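Local coordinates for protein uracil-DNA glycosylase (Epstein-Barr virus, PDB 6LYJ) that belongs to the uracil-DNA glycosylase superfamily and folds around a central parallel beta sheet flanked by helices, at residues V86-D91 with F187-A192. Sequence-based numbering, arbitrary orientation.
Sequences VILGQD and FMLWGA
Met188 N donates to Val86 O at 2.8 Å. The bond is almost straight, 172° at the hydrogen. The same oxygen also receives a CA-H...O contact from Phe187 CA at 3.4 Å. Val86 and Phe187 pair here and point to one face of the sheet. Their side chains run side by side, with Val86 CB 3.6 Å from Phe187 CD2, while CG2 of the valine lies near CE2 of the ring. Leu88 and Leu189 pack on this face too, with Leu88 CD1 3.6 Å from Leu189 CD2. Ile87 and Met188 pair on the other face. The two branches of Ile87 part company: CG1 sits next to Met188 SD, whereas CG2, anti to the backbone N (chi1 -60° places CG1 beside that N), reaches Trp190 CZ3 at 3.5 Å. The ring and the methyl group meet obliquely.

Strands 85-89 and 186-190 are the two central strands of the four-stranded parallel sheet, in order 2-1-3-4, of the uracil-DNA glycosylase fold. Beyond Ile87 and Met188 the strands separate, and CA atoms of Leu88 and Leu189 are 6.1 Å apart. A water bridges the gap. It donates to Leu88 O and Met188 O, each at 2.7 Å, and accepts from Trp190 N at 2.8 Å. These three bonds satisfy backbone groups where no direct bond joins the strands. The water also lies over one face of the indole, toward its rim.

Further out, His235 ND1 is hydrogen-bonded to Trp190 NE1 and would help fix the turn of the indole. Phe230 meets the indole edge-to-face. Helix 235-245 packs on Met188 through Phe236 and Ala239, while Ala194 of helix 191-195 touches both Leu88 and Leu189.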
loop_
_atom_site.group_PDB
_atom_site.type_symbol
_atom_site.label_atom_id
_atom_site.label_comp_id
_atom_site.label_asym_id
_atom_site.label_seq_id
_atom_site.Cartn_x
_atom_site.Cartn_y
_atom_site.Cartn_z
ATOM N N VAL A 86 14.642 0.859 0.083
ATOM C CA VAL A 86 13.592 0.037 -0.509
ATOM C C VAL A 86 12.339 0.209 0.337
ATOM O O VAL A 86 12.373 0.004 1.556
ATOM C CB VAL A 86 13.994 -1.444 -0.599
ATOM C CG1 VAL A 86 12.847 -2.261 -1.179
ATOM C CG2 VAL A 86 15.235 -1.604 -1.465
ATOM N N ILE A 87 11.248 0.614 -0.305
ATOM C CA ILE A 87 9.941 0.741 0.328
ATOM C C ILE A 87 9.013 -0.251 -0.359
ATOM O O ILE A 87 8.864 -0.217 -1.588
ATOM C CB ILE A 87 9.397 2.173 0.215
ATOM C CG1 ILE A 87 10.351 3.161 0.895
ATOM C CG2 ILE A 87 8.010 2.263 0.829
ATOM C CD1 ILE A 87 9.990 4.609 0.680
ATOM N N LEU A 88 8.390 -1.129 0.428
ATOM C CA LEU A 88 7.530 -2.181 -0.102
ATOM C C LEU A 88 6.060 -1.796 -0.012
ATOM O O LEU A 88 5.574 -1.409 1.056
ATOM C CB LEU A 88 7.747 -3.499 0.646
ATOM C CG LEU A 88 9.117 -4.160 0.524
ATOM C CD1 LEU A 88 9.041 -5.602 0.989
ATOM C CD2 LEU A 88 9.624 -4.078 -0.911
ATOM N N GLY A 89 5.350 -1.952 -1.129
ATOM C CA GLY A 89 3.909 -1.927 -1.162
ATOM C C GLY A 89 3.366 -3.327 -1.404
ATOM O O GLY A 89 4.107 -4.303 -1.503
ATOM N N GLN A 90 2.038 -3.405 -1.506
ATOM C CA GLN A 90 1.385 -4.684 -1.763
ATOM C C GLN A 90 1.098 -4.825 -3.254
ATOM O O GLN A 90 1.966 -5.266 -4.014
ATOM C CB GLN A 90 0.097 -4.822 -0.936
ATOM C CG GLN A 90 0.346 -4.916 0.568
ATOM C CD GLN A 90 -0.929 -4.922 1.401
ATOM O OE1 GLN A 90 -2.020 -5.192 0.898
ATOM N NE2 GLN A 90 -0.791 -4.618 2.686
ATOM N N ASP A 91 -0.100 -4.456 -3.695
ATOM C CA ASP A 91 -0.358 -4.498 -5.129
ATOM C C ASP A 91 -0.715 -3.106 -5.653
ATOM O O ASP A 91 -0.934 -2.188 -4.853
ATOM C CB ASP A 91 -1.444 -5.542 -5.422
ATOM C CG ASP A 91 -2.816 -5.138 -4.919
ATOM O OD1 ASP A 91 -2.910 -4.296 -3.997
ATOM O OD2 ASP A 91 -3.808 -5.687 -5.449
ATOM N N PHE A 187 15.626 -0.741 4.272
ATOM C CA PHE A 187 14.378 -1.398 3.894
ATOM C C PHE A 187 13.283 -0.960 4.859
ATOM O O PHE A 187 13.411 -1.154 6.072
ATOM C CB PHE A 187 14.519 -2.925 3.909
ATOM C CG PHE A 187 15.497 -3.460 2.897
ATOM C CD1 PHE A 187 16.865 -3.379 3.118
ATOM C CD2 PHE A 187 15.048 -4.041 1.723
ATOM C CE1 PHE A 187 17.766 -3.869 2.187
ATOM C CE2 PHE A 187 15.942 -4.532 0.787
ATOM C CZ PHE A 187 17.302 -4.447 1.021
ATOM N N MET A 188 12.218 -0.360 4.325
ATOM C CA MET A 188 11.100 0.130 5.130
ATOM C C MET A 188 9.908 -0.799 4.916
ATOM O O MET A 188 9.324 -0.826 3.827
ATOM C CB MET A 188 10.746 1.571 4.767
ATOM C CG MET A 188 11.886 2.578 4.925
ATOM S SD MET A 188 11.350 4.249 4.507
ATOM C CE MET A 188 12.839 5.202 4.802
ATOM N N LEU A 189 9.549 -1.546 5.957
ATOM C CA LEU A 189 8.480 -2.541 5.910
ATOM C C LEU A 189 7.338 -2.079 6.811
ATOM O O LEU A 189 7.458 -2.121 8.040
ATOM C CB LEU A 189 9.009 -3.909 6.342
ATOM C CG LEU A 189 10.327 -4.326 5.672
ATOM C CD1 LEU A 189 10.803 -5.693 6.145
ATOM C CD2 LEU A 189 10.165 -4.319 4.166
ATOM N N TRP A 190 6.233 -1.645 6.202
ATOM C CA TRP A 190 5.094 -1.084 6.925
ATOM C C TRP A 190 3.924 -2.062 6.887
ATOM O O TRP A 190 3.423 -2.389 5.808
ATOM C CB TRP A 190 4.675 0.252 6.314
ATOM C CG TRP A 190 5.776 1.263 6.249
ATOM C CD1 TRP A 190 6.774 1.444 7.159
ATOM C CD2 TRP A 190 5.995 2.228 5.214
ATOM N NE1 TRP A 190 7.600 2.466 6.759
ATOM C CE2 TRP A 190 7.143 2.965 5.568
ATOM C CE3 TRP A 190 5.331 2.541 4.024
ATOM C CZ2 TRP A 190 7.644 3.999 4.774
ATOM C CZ3 TRP A 190 5.831 3.569 3.236
ATOM C CH2 TRP A 190 6.974 4.286 3.617
ATOM N N GLY A 191 3.471 -2.499 8.060
ATOM C CA GLY A 191 2.367 -3.432 8.150
ATOM C C GLY A 191 2.817 -4.884 8.122
ATOM O O GLY A 191 3.989 -5.210 7.922
ATOM N N ALA A 192 1.843 -5.779 8.316
ATOM C CA ALA A 192 2.150 -7.201 8.458
ATOM C C ALA A 192 2.645 -7.802 7.147
ATOM O O ALA A 192 3.598 -8.594 7.142
ATOM C CB ALA A 192 0.923 -7.961 8.971
HETATM O O HOH W 1 6.602 -1.040 3.510
#